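Local coordinates for annexin A8 (Homo sapiens, PDB 1W3W), which acts as an anticoagulant by indirectly inhibiting the thromboplastin-specific complex, and binds phospholipids in a calcium-dependent way, at residues Q181-L186 / E221-K226; M199-I204 / D230-E235; E156-C161 / G238-A243. All blocks are in the same frame, centred on the assembly; numbering follows the deposited sequence.

Interaction 1 (Q181-L186 / E221-K226); sequences QDAQDL and EKIANK
Ile-223 carries this contact from the last turn of helix 210-224. Its terminal methyl, CD1, reaches the surface of helix 176-191. CD1 lies 3.9 Å from Ala-183 CB and 4.0 Å from the backbone N of Gln-184. The Gln-184 side chain comes in from another direction, and its NE2 is also 4.0 Å from Ile-223 CD1. The two side chains cross at about a right angle, so the amide end of Gln-184 passes the methyl and does not run alongside it. Gln-184 has CG anti to the backbone N (chi1 -168°) and then bends at chi2, which brings its end nearer to the isoleucine. No hydrogen bond links the segments. The small side chain of Ala-183 is consistent with the close approach of the helices: the CA atoms of Gln-184 and Ile-223 are 7.3 Å apart.

Further out, Leu-180 and Tyr-187 also touch Ile-223. With Ala-183 and Gln-184 they surround it on helix 176-191, much as a knob sits in a hole. Behind Gln-184, at the solvent side, Gln-181 NE2 donates to Asp-185 OD2 at 2.8 Å. The oxygen stays near the amide plane of Gln-181, while the amide meets Asp-185 from above its carboxylate plane. This bond spans one helical turn. Asp-182 faces the protein interior, where its carboxylate forms a salt bridge with Arg-208 and a hydrogen bond with His-212. Asn-225, with positive phi, is the first residue past the end of helix 210-224, in the link to helix 228-235. In the third annexin repeat, this contact joins the first helix to the third, the one that lies across the other four in the all-helical annexin fold.

Interaction 2 (M199-I204 / D230-E235); sequences MKFITI and DSIKSE
Phe-201 meets Ile-232 and Glu-235 across this buried contact, and its ring does nearly all the touching from helix 198-207. The apolar part is small. Ring atom CE1 of Phe-201 lies 4.1 Å from Ile-232 CG1. The first torsion of Ile-232 (chi1 -68°) leaves CG1 as the branch that meets CE1. Leu-186 and Met-244 also touch the Phe-201 side chain, and Met-244 touches Ile-232 as well. The ring thus fills space between the second and fourth helices of the third annexin repeat, within the bundle of four helices that the remaining helix crosses.

The second kind of contact sets a carboxylate against the aromatic ring. Glu-235 OE1 is 3.1 Å from Phe-201 CZ and 3.3 Å from Phe-201 CE2. The carboxylate and ring planes stand 76° apart. Beyond CG the glutamate chain is extended, which carries its oxygen to the outer end of the ring. If an alanine stood in place of Phe-201, a gap would probably open between the helices, and Ile-232 and the Glu-235 carboxylate would lose their neighbour.

No hydrogen bond crosses between the two segments. Met-199 O accepts from both Thr-203 OG1, at 2.9 Å, and Thr-203 N, which approach from opposite faces of its plane. Ser-231 O also has two donors, Ser-234 OG and Glu-235 N. Ser-231 OG is hydrogen-bonded to Tyr-220 OH on helix 210-224.

Interaction 3 (E156-C161 / G238-A243); sequences ERILVC and GSLEEA
Ile-158 points from helix 153-163 toward helix 238-252, where it meets Leu-240 and Ala-243. Its CG2 methyl makes both close contacts. One is with Ala-243 CB, at 4.1 Å. The other is with Leu-240 CD1, at 4.3 Å. Ile-158 has CG1 anti to the backbone N (chi1 -166°), and this places CG2 between the backbone N and the carbonyl carbon. CD1, at the end of the longer branch, comes within 4.4 Å of Ala-243 CB.

Ala-243 points back at Ile-158, so the two side chains meet head on. The methyl of Ala-243 is short, and the CA atoms of this pair are 7.8 Å apart. Leu-240 lies one turn earlier on the same helix. It starts off to one side, but its end bends in. Only its CD1 branch touches Ile-158; CD2 is turned away.

The contact is wholly apolar, and no hydrogen bond crosses it. Ile-158 also touches Ile-202, and Ala-243 touches Ile-117. Leu-159 packs on helix 113-122. Nearby, the disulfide between Cys-161 and Cys-206 ties helix 153-163 covalently to helix 198-207. The contact therefore belongs to the interface between the second and third annexin repeats, where the last helix of one packs against the last helix of the other.

Interactions 1 and 2 lie within the third annexin repeat, and interaction 3 joins that repeat to the second. Interaction 1 is the most peripheral and partly buried, its centre about 30 Å from the centre of the chain. The centres of interactions 2 and 3, both buried, lie about 23 Å and about 16 Å from it. Interaction 1 sets an isoleucine methyl against an alanine methyl and a glutamine amide, interaction 2 a ring against an aliphatic branch and a carboxylate, and interaction 3 aliphatic groups alone. Interactions 1 and 2 touch through Leu-186 and Phe-201, interactions 2 and 3 where Ile-202 meets Ile-158. Interactions 1 and 3 do not touch. Helices 228-235 and 238-252 are consecutive.

Interaction 1 (Q181-L186 / E221-K226)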
loop_
_atom_site.group_PDB
_atom_site.type_symbol
_atom_site.label_atom_id
_atom_site.label_comp_id
_atom_site.label_asym_id
_atom_site.label_seq_id
_atom_site.Cartn_x
_atom_site.Cartn_y
_atom_site.Cartn_z
ATOM N N GLN A 181 -17.904 -26.203 -1.184
ATOM C CA GLN A 181 -18.643 -25.737 -2.349
ATOM C C GLN A 181 -17.894 -24.624 -3.096
ATOM O O GLN A 181 -17.853 -24.618 -4.318
ATOM C CB GLN A 181 -20.047 -25.256 -1.975
ATOM C CG GLN A 181 -20.954 -25.069 -3.202
ATOM C CD GLN A 181 -21.052 -26.347 -4.080
ATOM O OE1 GLN A 181 -21.425 -27.415 -3.582
ATOM N NE2 GLN A 181 -20.715 -26.229 -5.377
ATOM N N ASP A 182 -17.322 -23.684 -2.361
ATOM C CA ASP A 182 -16.509 -22.641 -2.968
ATOM C C ASP A 182 -15.326 -23.241 -3.729
ATOM O O ASP A 182 -15.056 -22.824 -4.843
ATOM C CB ASP A 182 -16.009 -21.653 -1.916
ATOM C CG ASP A 182 -17.070 -20.669 -1.494
ATOM O OD1 ASP A 182 -16.807 -19.935 -0.514
ATOM O OD2 ASP A 182 -18.183 -20.561 -2.071
ATOM N N ALA A 183 -14.646 -24.223 -3.150
ATOM C CA ALA A 183 -13.507 -24.855 -3.806
ATOM C C ALA A 183 -13.946 -25.645 -5.049
ATOM O O ALA A 183 -13.287 -25.614 -6.088
ATOM C CB ALA A 183 -12.787 -25.744 -2.851
ATOM N N GLN A 184 -15.069 -26.337 -4.936
ATOM C CA GLN A 184 -15.661 -27.036 -6.063
ATOM C C GLN A 184 -16.024 -26.055 -7.179
ATOM O O GLN A 184 -15.778 -26.336 -8.337
ATOM C CB GLN A 184 -16.906 -27.815 -5.608
ATOM C CG GLN A 184 -17.442 -28.806 -6.637
ATOM C CD GLN A 184 -16.457 -29.940 -6.919
ATOM O OE1 GLN A 184 -16.019 -30.130 -8.060
ATOM N NE2 GLN A 184 -16.110 -30.695 -5.873
ATOM N N ASP A 185 -16.582 -24.899 -6.828
ATOM C CA ASP A 185 -16.966 -23.894 -7.827
ATOM C C ASP A 185 -15.761 -23.271 -8.519
ATOM O O ASP A 185 -15.836 -22.953 -9.698
ATOM C CB ASP A 185 -17.783 -22.766 -7.200
ATOM C CG ASP A 185 -19.183 -23.193 -6.820
ATOM O OD1 ASP A 185 -19.852 -22.402 -6.125
ATOM O OD2 ASP A 185 -19.676 -24.302 -7.130
ATOM N N LEU A 186 -14.664 -23.075 -7.786
ATOM C CA LEU A 186 -13.443 -22.511 -8.364
ATOM C C LEU A 186 -12.820 -23.481 -9.349
ATOM O O LEU A 186 -12.327 -23.093 -10.396
ATOM C CB LEU A 186 -12.412 -22.177 -7.276
ATOM C CG LEU A 186 -12.764 -20.994 -6.382
ATOM C CD1 LEU A 186 -11.691 -20.817 -5.340
ATOM C CD2 LEU A 186 -12.970 -19.713 -7.193
ATOM N N GLU A 221 -6.819 -27.359 -3.411
ATOM C CA GLU A 221 -5.653 -28.186 -3.696
ATOM C C GLU A 221 -5.939 -29.678 -3.708
ATOM O O GLU A 221 -5.428 -30.381 -4.568
ATOM C CB GLU A 221 -4.531 -27.908 -2.703
ATOM C CG GLU A 221 -3.891 -26.566 -2.925
ATOM C CD GLU A 221 -2.598 -26.382 -2.140
ATOM O OE1 GLU A 221 -2.082 -25.254 -2.168
ATOM O OE2 GLU A 221 -2.112 -27.353 -1.513
ATOM N N LYS A 222 -6.741 -30.154 -2.756
ATOM C CA LYS A 222 -7.147 -31.564 -2.701
ATOM C C LYS A 222 -7.989 -31.992 -3.894
ATOM O O LYS A 222 -7.856 -33.109 -4.398
ATOM C CB LYS A 222 -7.960 -31.841 -1.434
ATOM C CG LYS A 222 -7.197 -31.646 -0.135
ATOM N N ILE A 223 -8.866 -31.100 -4.335
ATOM C CA ILE A 223 -9.783 -31.368 -5.430
ATOM C C ILE A 223 -9.099 -31.260 -6.784
ATOM O O ILE A 223 -9.368 -32.047 -7.674
ATOM C CB ILE A 223 -10.959 -30.360 -5.395
ATOM C CG1 ILE A 223 -11.842 -30.611 -4.184
ATOM C CG2 ILE A 223 -11.799 -30.448 -6.676
ATOM C CD1 ILE A 223 -12.838 -29.481 -3.938
ATOM N N ALA A 224 -8.250 -30.244 -6.941
ATOM C CA ALA A 224 -7.727 -29.875 -8.247
ATOM C C ALA A 224 -6.317 -30.410 -8.497
ATOM O O ALA A 224 -5.893 -30.469 -9.639
ATOM C CB ALA A 224 -7.734 -28.363 -8.410
ATOM N N ASN A 225 -5.608 -30.791 -7.438
ATOM C CA ASN A 225 -4.183 -31.147 -7.525
ATOM C C ASN A 225 -3.372 -30.071 -8.219
ATOM O O ASN A 225 -2.526 -30.336 -9.078
ATOM C CB ASN A 225 -4.007 -32.506 -8.204
ATOM C CG ASN A 225 -4.679 -33.606 -7.423
ATOM O OD1 ASN A 225 -4.358 -33.832 -6.258
ATOM N ND2 ASN A 225 -5.645 -34.259 -8.040
ATOM N N LYS A 226 -3.670 -28.842 -7.825
ATOM C CA LYS A 226 -3.039 -27.651 -8.341
ATOM C C LYS A 226 -3.230 -26.555 -7.279
ATOM O O LYS A 226 -4.305 -26.445 -6.682
ATOM C CB LYS A 226 -3.714 -27.265 -9.659
ATOM C CG LYS A 226 -2.885 -26.393 -10.565
ATOM C CD LYS A 226 -3.516 -26.279 -11.961
ATOM C CE LYS A 226 -2.451 -26.015 -13.030
ATOM N NZ LYS A 226 -2.925 -25.062 -14.076
#

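Interaction 2 (M199-I204 / D230-E235)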
loop_
_atom_site.group_PDB
_atom_site.type_symbol
_atom_site.label_atom_id
_atom_site.label_comp_id
_atom_site.label_asym_id
_atom_site.label_seq_id
_atom_site.Cartn_x
_atom_site.Cartn_y
_atom_site.Cartn_z
ATOM N N MET A 199 -16.035 -14.367 -13.176
ATOM C CA MET A 199 -16.935 -13.842 -12.141
ATOM C C MET A 199 -17.048 -14.745 -10.920
ATOM O O MET A 199 -17.296 -14.263 -9.822
ATOM C CB MET A 199 -18.339 -13.579 -12.703
ATOM C CG MET A 199 -18.490 -12.236 -13.405
ATOM S SD MET A 199 -17.903 -10.795 -12.441
ATOM C CE MET A 199 -18.916 -10.924 -10.975
ATOM N N LYS A 200 -16.878 -16.049 -11.120
ATOM C CA LYS A 200 -16.921 -16.997 -10.016
ATOM C C LYS A 200 -15.687 -16.849 -9.125
ATOM O O LYS A 200 -15.803 -16.823 -7.900
ATOM C CB LYS A 200 -17.054 -18.435 -10.525
ATOM C CG LYS A 200 -17.730 -19.363 -9.528
ATOM C CD LYS A 200 -19.228 -19.039 -9.351
ATOM C CE LYS A 200 -19.540 -18.313 -8.023
ATOM N NZ LYS A 200 -20.588 -19.026 -7.213
ATOM N N PHE A 201 -14.515 -16.754 -9.750
ATOM C CA PHE A 201 -13.292 -16.417 -9.034
ATOM C C PHE A 201 -13.434 -15.105 -8.279
ATOM O O PHE A 201 -13.085 -15.022 -7.099
ATOM C CB PHE A 201 -12.104 -16.308 -9.993
ATOM C CG PHE A 201 -11.411 -17.606 -10.247
ATOM C CD1 PHE A 201 -10.266 -17.944 -9.541
ATOM C CD2 PHE A 201 -11.890 -18.485 -11.205
ATOM C CE1 PHE A 201 -9.614 -19.149 -9.778
ATOM C CE2 PHE A 201 -11.241 -19.691 -11.453
ATOM C CZ PHE A 201 -10.106 -20.024 -10.737
ATOM N N ILE A 202 -13.956 -14.083 -8.954
ATOM C CA ILE A 202 -13.990 -12.732 -8.391
ATOM C C ILE A 202 -14.871 -12.674 -7.155
ATOM O O ILE A 202 -14.478 -12.121 -6.123
ATOM C CB ILE A 202 -14.448 -11.694 -9.451
ATOM C CG1 ILE A 202 -13.352 -11.506 -10.499
ATOM C CG2 ILE A 202 -14.789 -10.351 -8.798
ATOM C CD1 ILE A 202 -13.807 -10.729 -11.735
ATOM N N THR A 203 -16.053 -13.270 -7.251
ATOM C CA THR A 203 -17.020 -13.231 -6.166
ATOM C C THR A 203 -16.512 -13.922 -4.908
ATOM O O THR A 203 -16.638 -13.392 -3.811
ATOM C CB THR A 203 -18.351 -13.884 -6.609
ATOM O OG1 THR A 203 -18.895 -13.144 -7.707
ATOM C CG2 THR A 203 -19.408 -13.757 -5.518
ATOM N N ILE A 204 -15.957 -15.111 -5.066
ATOM C CA ILE A 204 -15.451 -15.854 -3.921
ATOM C C ILE A 204 -14.217 -15.157 -3.310
ATOM O O ILE A 204 -14.130 -14.992 -2.089
ATOM C CB ILE A 204 -15.155 -17.317 -4.337
ATOM C CG1 ILE A 204 -16.482 -18.061 -4.545
ATOM C CG2 ILE A 204 -14.289 -18.029 -3.310
ATOM C CD1 ILE A 204 -16.373 -19.297 -5.415
ATOM N N ASP A 230 -1.179 -21.190 -9.147
ATOM C CA ASP A 230 -0.892 -21.759 -10.461
ATOM C C ASP A 230 -2.144 -21.801 -11.337
ATOM O O ASP A 230 -2.049 -21.602 -12.532
ATOM C CB ASP A 230 -0.268 -23.151 -10.343
ATOM C CG ASP A 230 1.183 -23.099 -9.917
ATOM O OD1 ASP A 230 1.745 -24.150 -9.560
ATOM O OD2 ASP A 230 1.840 -22.039 -9.904
ATOM N N SER A 231 -3.309 -22.017 -10.736
ATOM C CA SER A 231 -4.565 -21.989 -11.478
ATOM C C SER A 231 -4.842 -20.598 -11.992
ATOM O O SER A 231 -5.122 -20.429 -13.157
ATOM C CB SER A 231 -5.723 -22.476 -10.629
ATOM O OG SER A 231 -5.563 -23.853 -10.343
ATOM N N ILE A 232 -4.724 -19.596 -11.133
ATOM C CA ILE A 232 -4.862 -18.200 -11.556
ATOM C C ILE A 232 -3.856 -17.839 -12.659
ATOM O O ILE A 232 -4.214 -17.175 -13.628
ATOM C CB ILE A 232 -4.724 -17.244 -10.334
ATOM C CG1 ILE A 232 -5.927 -17.414 -9.402
ATOM C CG2 ILE A 232 -4.624 -15.790 -10.788
ATOM C CD1 ILE A 232 -5.714 -16.902 -8.023
ATOM N N LYS A 233 -2.609 -18.276 -12.520
ATOM C CA LYS A 233 -1.562 -17.954 -13.505
ATOM C C LYS A 233 -1.846 -18.572 -14.869
ATOM O O LYS A 233 -1.495 -17.991 -15.898
ATOM C CB LYS A 233 -0.181 -18.430 -13.040
ATOM C CG LYS A 233 0.476 -17.558 -11.981
ATOM C CD LYS A 233 1.851 -18.096 -11.599
ATOM C CE LYS A 233 2.396 -17.417 -10.364
ATOM N NZ LYS A 233 3.800 -17.852 -10.041
ATOM N N SER A 234 -2.452 -19.756 -14.887
ATOM C CA SER A 234 -2.725 -20.434 -16.154
ATOM C C SER A 234 -4.046 -19.984 -16.767
ATOM O O SER A 234 -4.204 -20.071 -17.980
ATOM C CB SER A 234 -2.697 -21.958 -15.987
ATOM O OG SER A 234 -3.845 -22.425 -15.325
ATOM N N GLU A 235 -4.970 -19.476 -15.949
ATOM C CA GLU A 235 -6.337 -19.151 -16.399
ATOM C C GLU A 235 -6.605 -17.670 -16.678
ATOM O O GLU A 235 -7.609 -17.333 -17.304
ATOM C CB GLU A 235 -7.365 -19.636 -15.375
ATOM C CG GLU A 235 -7.542 -21.144 -15.375
ATOM C CD GLU A 235 -8.137 -21.676 -14.083
ATOM O OE1 GLU A 235 -8.764 -20.893 -13.337
ATOM O OE2 GLU A 235 -7.984 -22.889 -13.815
#

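Interaction 3 (E156-C161 / G238-A243)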
loop_
_atom_site.group_PDB
_atom_site.type_symbol
_atom_site.label_atom_id
_atom_site.label_comp_id
_atom_site.label_asym_id
_atom_site.label_seq_id
_atom_site.Cartn_x
_atom_site.Cartn_y
_atom_site.Cartn_z
ATOM N N GLU A 156 -12.418 -3.988 -13.327
ATOM C CA GLU A 156 -13.405 -3.090 -12.736
ATOM C C GLU A 156 -14.305 -3.778 -11.725
ATOM O O GLU A 156 -14.593 -3.220 -10.662
ATOM C CB GLU A 156 -14.278 -2.472 -13.828
ATOM C CG GLU A 156 -15.153 -1.326 -13.353
ATOM C CD GLU A 156 -16.482 -1.763 -12.771
ATOM O OE1 GLU A 156 -16.987 -2.853 -13.099
ATOM O OE2 GLU A 156 -17.037 -1.004 -11.965
ATOM N N ARG A 157 -14.760 -4.979 -12.071
ATOM C CA ARG A 157 -15.635 -5.755 -11.212
ATOM C C ARG A 157 -14.962 -6.154 -9.896
ATOM O O ARG A 157 -15.560 -6.009 -8.843
ATOM C CB ARG A 157 -16.131 -7.007 -11.948
ATOM C CG ARG A 157 -16.999 -6.691 -13.189
ATOM C CD ARG A 157 -18.468 -6.428 -12.879
ATOM N NE ARG A 157 -19.343 -7.342 -13.625
ATOM C CZ ARG A 157 -20.624 -7.115 -13.930
ATOM N NH1 ARG A 157 -21.240 -5.990 -13.560
ATOM N NH2 ARG A 157 -21.301 -8.033 -14.616
ATOM N N ILE A 158 -13.732 -6.671 -9.949
ATOM C CA ILE A 158 -13.056 -7.059 -8.704
ATOM C C ILE A 158 -12.713 -5.845 -7.823
ATOM O O ILE A 158 -12.835 -5.914 -6.609
ATOM C CB ILE A 158 -11.814 -7.960 -8.951
ATOM C CG1 ILE A 158 -11.365 -8.596 -7.632
ATOM C CG2 ILE A 158 -10.667 -7.195 -9.586
ATOM C CD1 ILE A 158 -10.278 -9.626 -7.811
ATOM N N LEU A 159 -12.303 -4.740 -8.430
ATOM C CA LEU A 159 -11.936 -3.551 -7.668
ATOM C C LEU A 159 -13.148 -2.968 -6.955
ATOM O O LEU A 159 -13.089 -2.654 -5.765
ATOM C CB LEU A 159 -11.279 -2.509 -8.570
ATOM C CG LEU A 159 -9.932 -2.918 -9.176
ATOM C CD1 LEU A 159 -9.413 -1.845 -10.079
ATOM C CD2 LEU A 159 -8.896 -3.262 -8.105
ATOM N N VAL A 160 -14.256 -2.841 -7.678
ATOM C CA VAL A 160 -15.503 -2.383 -7.086
ATOM C C VAL A 160 -15.985 -3.316 -5.964
ATOM O O VAL A 160 -16.463 -2.859 -4.925
ATOM C CB VAL A 160 -16.592 -2.201 -8.189
ATOM C CG1 VAL A 160 -17.995 -2.325 -7.621
ATOM C CG2 VAL A 160 -16.402 -0.855 -8.855
ATOM N N CYS A 161 -15.840 -4.614 -6.167
ATOM C CA CYS A 161 -16.209 -5.592 -5.147
ATOM C C CYS A 161 -15.368 -5.449 -3.878
ATOM O O CYS A 161 -15.899 -5.557 -2.781
ATOM C CB CYS A 161 -16.086 -7.007 -5.700
ATOM S SG CYS A 161 -16.696 -8.272 -4.559
ATOM N N GLY A 238 -2.686 -10.415 -17.338
ATOM C CA GLY A 238 -2.708 -8.968 -17.213
ATOM C C GLY A 238 -3.076 -8.469 -15.826
ATOM O O GLY A 238 -2.683 -9.045 -14.812
ATOM N N SER A 239 -3.839 -7.387 -15.799
ATOM C CA SER A 239 -4.232 -6.743 -14.553
ATOM C C SER A 239 -5.142 -7.610 -13.694
ATOM O O SER A 239 -5.017 -7.597 -12.477
ATOM C CB SER A 239 -4.907 -5.406 -14.842
ATOM O OG SER A 239 -3.908 -4.435 -15.087
ATOM N N LEU A 240 -6.059 -8.345 -14.323
ATOM C CA LEU A 240 -6.944 -9.240 -13.580
ATOM C C LEU A 240 -6.130 -10.300 -12.818
ATOM O O LEU A 240 -6.394 -10.557 -11.653
ATOM C CB LEU A 240 -7.983 -9.907 -14.500
ATOM C CG LEU A 240 -9.006 -10.803 -13.775
ATOM C CD1 LEU A 240 -9.870 -9.975 -12.828
ATOM C CD2 LEU A 240 -9.883 -11.576 -14.758
ATOM N N GLU A 241 -5.132 -10.879 -13.477
ATOM C CA GLU A 241 -4.215 -11.830 -12.846
ATOM C C GLU A 241 -3.497 -11.219 -11.637
ATOM O O GLU A 241 -3.453 -11.827 -10.555
ATOM C CB GLU A 241 -3.173 -12.343 -13.859
ATOM C CG GLU A 241 -2.233 -13.419 -13.301
ATOM C CD GLU A 241 -1.038 -13.732 -14.194
ATOM O OE1 GLU A 241 -0.998 -13.255 -15.344
ATOM O OE2 GLU A 241 -0.118 -14.453 -13.740
ATOM N N GLU A 242 -2.940 -10.023 -11.830
ATOM C CA GLU A 242 -2.245 -9.291 -10.766
ATOM C C GLU A 242 -3.156 -9.097 -9.563
ATOM O O GLU A 242 -2.748 -9.338 -8.425
ATOM C CB GLU A 242 -1.748 -7.925 -11.277
ATOM C CG GLU A 242 -0.778 -7.192 -10.344
ATOM C CD GLU A 242 -0.274 -5.865 -10.928
ATOM O OE1 GLU A 242 0.174 -4.977 -10.161
ATOM O OE2 GLU A 242 -0.336 -5.699 -12.164
ATOM N N ALA A 243 -4.392 -8.695 -9.824
ATOM C CA ALA A 243 -5.372 -8.415 -8.784
ATOM C C ALA A 243 -5.732 -9.669 -7.995
ATOM O O ALA A 243 -5.753 -9.632 -6.762
ATOM C CB ALA A 243 -6.631 -7.799 -9.390
#